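Local coordinates for protein putative ribose 5-phosphate isomerase (Leishmania infantum, PDB 6FXW) that probably interconverts ribose 5-phosphate and ribulose 5-phosphate in the pentose phosphate pathway, as a type B isomerase of the LacAB/RpiB family, at residues A[84-89]-A[150-155]; A[97-102]-A[124-129]. All coordinates share one frame; numbering follows the deposited sequence.

Interaction 1 of 2, residues A[84-89]-A[150-155]. With SO4 (sulfate ion), chain C.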
loop_
_atom_site.group_PDB
_atom_site.type_symbol
_atom_site.label_atom_id
_atom_site.label_comp_id
_atom_site.label_asym_id
_atom_site.label_seq_id
_atom_site.Cartn_x
_atom_site.Cartn_y
_atom_site.Cartn_z
ATOM N N LYS A 84 7.853 -21.625 8.967
ATOM C CA LYS A 84 8.214 -23.051 8.993
ATOM C C LYS A 84 8.743 -23.514 10.321
ATOM O O LYS A 84 8.793 -24.714 10.591
ATOM C CB LYS A 84 9.198 -23.420 7.906
ATOM C CG LYS A 84 8.630 -23.264 6.490
ATOM C CD LYS A 84 7.320 -23.949 6.190
ATOM C CE LYS A 84 6.831 -23.711 4.801
ATOM N NZ LYS A 84 5.630 -24.611 4.611
ATOM N N PHE A 85 9.090 -22.605 11.189
ATOM C CA PHE A 85 9.494 -22.946 12.567
ATOM C C PHE A 85 8.366 -23.197 13.434
ATOM O O PHE A 85 7.492 -22.402 13.604
ATOM C CB PHE A 85 10.406 -21.859 13.185
ATOM C CG PHE A 85 11.786 -21.955 12.724
ATOM C CD1 PHE A 85 12.249 -21.434 11.521
ATOM C CD2 PHE A 85 12.734 -22.528 13.570
ATOM C CE1 PHE A 85 13.565 -21.605 11.130
ATOM C CE2 PHE A 85 14.068 -22.637 13.170
ATOM C CZ PHE A 85 14.472 -22.196 11.972
ATOM N N ARG A 86 8.407 -24.368 14.100
ATOM C CA ARG A 86 7.415 -24.649 15.100
ATOM C C ARG A 86 7.424 -23.632 16.223
ATOM O O ARG A 86 8.487 -23.310 16.740
ATOM C CB ARG A 86 7.728 -26.065 15.677
ATOM C CG ARG A 86 6.791 -26.520 16.773
ATOM C CD ARG A 86 7.117 -27.973 17.199
ATOM N NE ARG A 86 6.151 -28.463 18.186
ATOM C CZ ARG A 86 6.341 -28.501 19.513
ATOM N NH1 ARG A 86 5.383 -28.993 20.301
ATOM N NH2 ARG A 86 7.479 -28.066 20.077
ATOM N N GLY A 87 6.295 -23.115 16.601
ATOM C CA GLY A 87 6.156 -22.206 17.697
ATOM C C GLY A 87 6.218 -20.721 17.280
ATOM O O GLY A 87 6.158 -19.879 18.146
ATOM N N ILE A 88 6.495 -20.462 15.994
ATOM C CA ILE A 88 6.613 -19.088 15.504
ATOM C C ILE A 88 5.471 -18.725 14.619
ATOM O O ILE A 88 5.062 -19.505 13.743
ATOM C CB ILE A 88 7.890 -18.947 14.675
ATOM C CG1 ILE A 88 9.160 -19.146 15.508
ATOM C CG2 ILE A 88 8.025 -17.614 13.858
ATOM C CD1 ILE A 88 9.390 -18.089 16.536
ATOM N N ARG A 89 4.937 -17.536 14.826
ATOM C CA ARG A 89 3.969 -16.918 13.906
ATOM C C ARG A 89 4.654 -15.650 13.396
ATOM O O ARG A 89 4.995 -14.718 14.162
ATOM C CB ARG A 89 2.705 -16.552 14.629
ATOM C CG ARG A 89 1.886 -17.790 15.109
ATOM C CD ARG A 89 0.556 -17.440 15.811
ATOM N NE ARG A 89 0.729 -16.639 16.987
ATOM C CZ ARG A 89 1.086 -17.152 18.188
ATOM N NH1 ARG A 89 1.271 -18.495 18.321
ATOM N NH2 ARG A 89 1.287 -16.349 19.210
ATOM N N VAL A 150 -2.538 -26.236 16.497
ATOM C CA VAL A 150 -2.988 -27.636 16.216
ATOM C C VAL A 150 -2.539 -28.112 14.840
ATOM O O VAL A 150 -2.051 -29.238 14.665
ATOM C CB VAL A 150 -4.502 -27.746 16.315
ATOM C CG1 VAL A 150 -4.989 -29.140 15.862
ATOM C CG2 VAL A 150 -4.946 -27.561 17.745
ATOM N N ILE A 151 -2.642 -27.240 13.839
ATOM C CA ILE A 151 -2.147 -27.571 12.483
ATOM C C ILE A 151 -0.665 -27.892 12.501
ATOM O O ILE A 151 -0.213 -28.869 11.946
ATOM C CB ILE A 151 -2.451 -26.426 11.479
ATOM C CG1 ILE A 151 -3.956 -26.343 11.214
ATOM C CG2 ILE A 151 -1.714 -26.665 10.180
ATOM C CD1 ILE A 151 -4.452 -25.107 10.550
ATOM N N GLU A 152 0.088 -27.041 13.159
ATOM C CA GLU A 152 1.535 -27.221 13.213
ATOM C C GLU A 152 1.855 -28.543 13.851
ATOM O O GLU A 152 2.705 -29.290 13.319
ATOM C CB GLU A 152 2.081 -26.058 14.053
ATOM C CG GLU A 152 3.523 -25.937 14.337
ATOM C CD GLU A 152 3.692 -24.710 15.226
ATOM O OE1 GLU A 152 3.401 -24.741 16.461
ATOM O OE2 GLU A 152 4.037 -23.668 14.646
ATOM N N GLU A 153 1.192 -28.880 14.930
ATOM C CA GLU A 153 1.440 -30.138 15.664
ATOM C C GLU A 153 1.078 -31.323 14.818
ATOM O O GLU A 153 1.810 -32.332 14.804
ATOM C CB GLU A 153 0.666 -30.208 16.975
ATOM C CG GLU A 153 1.254 -29.276 18.041
ATOM C CD GLU A 153 0.308 -29.140 19.248
ATOM O OE1 GLU A 153 0.659 -28.415 20.206
ATOM O OE2 GLU A 153 -0.804 -29.749 19.204
ATOM N N GLU A 154 -0.028 -31.249 14.106
ATOM C CA GLU A 154 -0.435 -32.330 13.247
ATOM C C GLU A 154 0.535 -32.571 12.078
ATOM O O GLU A 154 0.754 -33.694 11.617
ATOM C CB GLU A 154 -1.853 -32.037 12.794
ATOM C CG GLU A 154 -2.416 -33.012 11.821
ATOM C CD GLU A 154 -3.887 -32.798 11.664
ATOM O OE1 GLU A 154 -4.322 -31.637 11.782
ATOM O OE2 GLU A 154 -4.590 -33.801 11.538
ATOM N N GLN A 155 1.070 -31.485 11.532
ATOM C CA GLN A 155 1.998 -31.561 10.426
ATOM C C GLN A 155 3.253 -32.312 10.944
ATOM O O GLN A 155 3.733 -33.205 10.259
ATOM C CB GLN A 155 2.209 -30.132 9.856
ATOM C CG GLN A 155 0.941 -29.713 9.136
ATOM C CD GLN A 155 0.725 -30.460 7.874
ATOM O OE1 GLN A 155 1.627 -30.574 7.038
ATOM N NE2 GLN A 155 -0.484 -31.004 7.718
HETATM S S SO4 C . 2.838 -18.402 21.917
HETATM O O1 SO4 C . 2.238 -17.027 21.875
HETATM O O2 SO4 C . 4.360 -18.255 21.906
HETATM O O3 SO4 C . 2.386 -19.035 23.210
HETATM O O4 SO4 C . 2.370 -19.343 20.858
#

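Interaction 2 of 2, residues A[97-102]-A[124-129]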
loop_
_atom_site.group_PDB
_atom_site.type_symbol
_atom_site.label_atom_id
_atom_site.label_comp_id
_atom_site.label_asym_id
_atom_site.label_seq_id
_atom_site.Cartn_x
_atom_site.Cartn_y
_atom_site.Cartn_z
ATOM N N VAL A 97 -2.154 -0.690 9.704
ATOM C CA VAL A 97 -3.216 -1.565 10.089
ATOM C C VAL A 97 -2.772 -3.028 10.127
ATOM O O VAL A 97 -3.124 -3.767 11.066
ATOM C CB VAL A 97 -4.384 -1.407 9.100
ATOM C CG1 VAL A 97 -5.366 -2.560 9.225
ATOM C CG2 VAL A 97 -5.031 -0.051 9.352
ATOM N N THR A 98 -1.966 -3.472 9.163
ATOM C CA THR A 98 -1.445 -4.813 9.212
ATOM C C THR A 98 -0.509 -5.016 10.405
ATOM O O THR A 98 -0.592 -6.027 11.100
ATOM C CB THR A 98 -0.753 -5.248 7.911
ATOM O OG1 THR A 98 0.213 -4.258 7.489
ATOM C CG2 THR A 98 -1.784 -5.414 6.819
ATOM N N ALA A 99 0.301 -3.993 10.674
ATOM C CA ALA A 99 1.130 -4.101 11.906
ATOM C C ALA A 99 0.329 -4.254 13.141
ATOM O O ALA A 99 0.595 -5.121 14.007
ATOM C CB ALA A 99 2.034 -2.893 12.019
ATOM N N GLN A 100 -0.726 -3.427 13.295
ATOM C CA GLN A 100 -1.583 -3.496 14.481
ATOM C C GLN A 100 -2.314 -4.810 14.611
ATOM O O GLN A 100 -2.283 -5.454 15.662
ATOM C CB GLN A 100 -2.589 -2.349 14.410
ATOM C CG GLN A 100 -3.536 -2.327 15.585
ATOM C CD GLN A 100 -4.575 -1.185 15.424
ATOM O OE1 GLN A 100 -4.258 -0.161 14.910
ATOM N NE2 GLN A 100 -5.790 -1.392 15.892
ATOM N N LEU A 101 -2.959 -5.266 13.523
ATOM C CA LEU A 101 -3.757 -6.516 13.569
ATOM C C LEU A 101 -2.935 -7.800 13.626
ATOM O O LEU A 101 -3.357 -8.772 14.249
ATOM C CB LEU A 101 -4.736 -6.534 12.431
ATOM C CG LEU A 101 -5.763 -5.441 12.473
ATOM C CD1 LEU A 101 -6.694 -5.453 11.301
ATOM C CD2 LEU A 101 -6.614 -5.528 13.743
ATOM N N SER A 102 -1.667 -7.758 13.146
ATOM C CA SER A 102 -0.767 -8.895 13.220
ATOM C C SER A 102 -0.512 -9.208 14.719
ATOM O O SER A 102 -0.278 -10.356 15.041
ATOM C CB SER A 102 0.549 -8.658 12.575
ATOM O OG SER A 102 1.350 -7.743 13.254
ATOM N N ARG A 124 9.124 2.759 9.595
ATOM C CA ARG A 124 9.156 3.303 10.963
ATOM C C ARG A 124 7.813 3.075 11.672
ATOM O O ARG A 124 7.745 2.555 12.815
ATOM C CB ARG A 124 9.531 4.775 10.941
ATOM C CG ARG A 124 9.706 5.287 12.366
ATOM C CD ARG A 124 9.856 6.804 12.441
ATOM N NE ARG A 124 10.817 7.358 11.563
ATOM C CZ ARG A 124 12.142 7.428 11.812
ATOM N NH1 ARG A 124 12.728 6.953 12.947
ATOM N NH2 ARG A 124 12.893 7.958 10.898
ATOM N N ASP A 125 6.713 3.449 10.996
ATOM C CA ASP A 125 5.393 3.266 11.572
ATOM C C ASP A 125 5.063 1.836 11.820
ATOM O O ASP A 125 4.489 1.465 12.841
ATOM C CB ASP A 125 4.339 3.907 10.650
ATOM C CG ASP A 125 2.865 3.602 11.061
ATOM O OD1 ASP A 125 2.505 3.817 12.213
ATOM O OD2 ASP A 125 2.147 3.343 10.068
ATOM N N ILE A 126 5.430 0.958 10.888
ATOM C CA ILE A 126 5.149 -0.463 11.046
ATOM C C ILE A 126 5.846 -0.985 12.320
ATOM O O ILE A 126 5.240 -1.721 13.131
ATOM C CB ILE A 126 5.581 -1.268 9.820
ATOM C CG1 ILE A 126 4.779 -0.929 8.548
ATOM C CG2 ILE A 126 5.552 -2.764 10.078
ATOM C CD1 ILE A 126 5.340 -1.472 7.246
ATOM N N ILE A 127 7.143 -0.675 12.430
ATOM C CA ILE A 127 7.934 -1.151 13.554
ATOM C C ILE A 127 7.379 -0.644 14.850
ATOM O O ILE A 127 7.169 -1.449 15.787
ATOM C CB ILE A 127 9.405 -0.809 13.317
ATOM C CG1 ILE A 127 10.018 -1.656 12.221
ATOM C CG2 ILE A 127 10.221 -1.029 14.588
ATOM C CD1 ILE A 127 11.479 -1.315 11.815
ATOM N N GLU A 128 7.154 0.681 14.937
ATOM C CA GLU A 128 6.659 1.233 16.184
ATOM C C GLU A 128 5.312 0.641 16.580
ATOM O O GLU A 128 5.116 0.281 17.716
ATOM C CB GLU A 128 6.530 2.718 16.053
ATOM C CG GLU A 128 7.851 3.419 16.032
ATOM C CD GLU A 128 7.866 4.927 15.918
ATOM O OE1 GLU A 128 6.787 5.491 15.647
ATOM O OE2 GLU A 128 9.005 5.501 15.995
ATOM N N THR A 129 4.395 0.403 15.628
ATOM C CA THR A 129 3.103 -0.176 15.892
ATOM C C THR A 129 3.245 -1.624 16.331
ATOM O O THR A 129 2.640 -2.057 17.272
ATOM C CB THR A 129 2.271 -0.046 14.659
ATOM O OG1 THR A 129 2.194 1.372 14.327
ATOM C CG2 THR A 129 0.864 -0.662 14.891
#

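Interaction 1 of 2, residues A[84-89]-A[150-155]
E152 reaches from its helix over the backbone of R86 and G87, its carboxylate ending at the G87 amide. CG lies anti to the backbone N (chi1 179°) and the chain runs on extended, which carries the carboxylate clear of helix 139-155 to the loop. G87 N donates to E152 OE2 at 3.0 Å along a nearly straight bond, with an N-H...O angle of 165°, and comes in well above the carboxylate plane. R86 CA sits 3.5 Å from the same OE2. The R86 side chain crosses that of E152 at about a right angle and touches it through its aliphatic part, CG lying 3.8 Å from E152 OE1; the guanidinium travels on, its NE still 4.9 Å from that oxygen. The loop here is a type II beta turn from F85 to I88, closed by I88 N to F85 O at 3.2 Å, and G87 takes its positive-phi position. It joins helix 76-83 to strand 90-92 of the parallel sheet. K84 of the second subunit forms a salt bridge to E152 OE2, so this oxygen binds a loop amide and a charge across the subunit interface together. Beyond the turn R89 grips a sulfate, probably from the crystallisation liquor, with two bonds: NH1 to O4 and NH2 to O1, each 2.9 Å. NE and NH2 of R89 also bond to N106 O and N107 O, and H109 NE2 also binds the sulfate.

Interaction 2 of 2, residues A[97-102]-A[124-129]
A99 points its methyl at helix 120-131, where CB lies 3.6 Å from the carbonyl oxygen I126 O and 3.8 Å from T129 CG2. The two helices, 96-104 and 120-131, are neighbours in a Rossmann-like alpha/beta fold; helix 96-104 is the crossover between the adjacent parallel strands 90-92 and 110-114, and helix 120-131 follows the second strand. They run nearly parallel, with a crossing angle of -17°, and the small residue at the interface lets the axes of the short segments approach to 8.4 Å. I126 adds a branch methyl from the sheet-facing flank, CG2 standing 4.0 Å from A99 CB. On the other flank T129 presents its methyl rather than its hydroxyl: CG2, anti to the backbone N, slides over the turn of the partner helix to 3.6 Å from Q100 N and also meets Q100 CB. Q100 therefore touches with the root of its side chain, while its amide NE2 turns along its own helix to Q104 OE1. The contact is thus made of methyl groups laid against each other and against backbone.

Farther out, I126 rests on L111 and I113 of strand 110-114 and on C93, packing that seats helix 120-131 against the sheet. D125 OD1 bonds H96 ND1 near the start of helix 96-104, a polar tie beside the apolar one. T98 and S102, on the first helix, pack on I76 of the second subunit, and V97 meets D125 of the third. S102 OG bonds back to A99 O at 2.8 Å. T129 OG1 likewise turns to its own helix, donating to D125 O at 2.7 Å from the face of that carbonyl opposite the one used by T129 N.

How the interactions relate
From the N terminus, the chain passes helix 76-83 and enters loop 84-89, the first half of interaction 1. Strand 90-92 and helix 96-104 follow, and with segment 97-102 interaction 2 opens; it closes at 124-129 after the chain has passed through strand 110-114. The chain then runs through helix 139-155, whose last turns close interaction 1, so interaction 2 is nested inside the larger loop. Interaction 2 joins successive helices of the alpha/beta core, whereas interaction 1 ties the C-terminal helix to the loop before strand 90-92. Their centres are 24 Å apart, the nearest atoms about 7 Å, and both touch the second subunit.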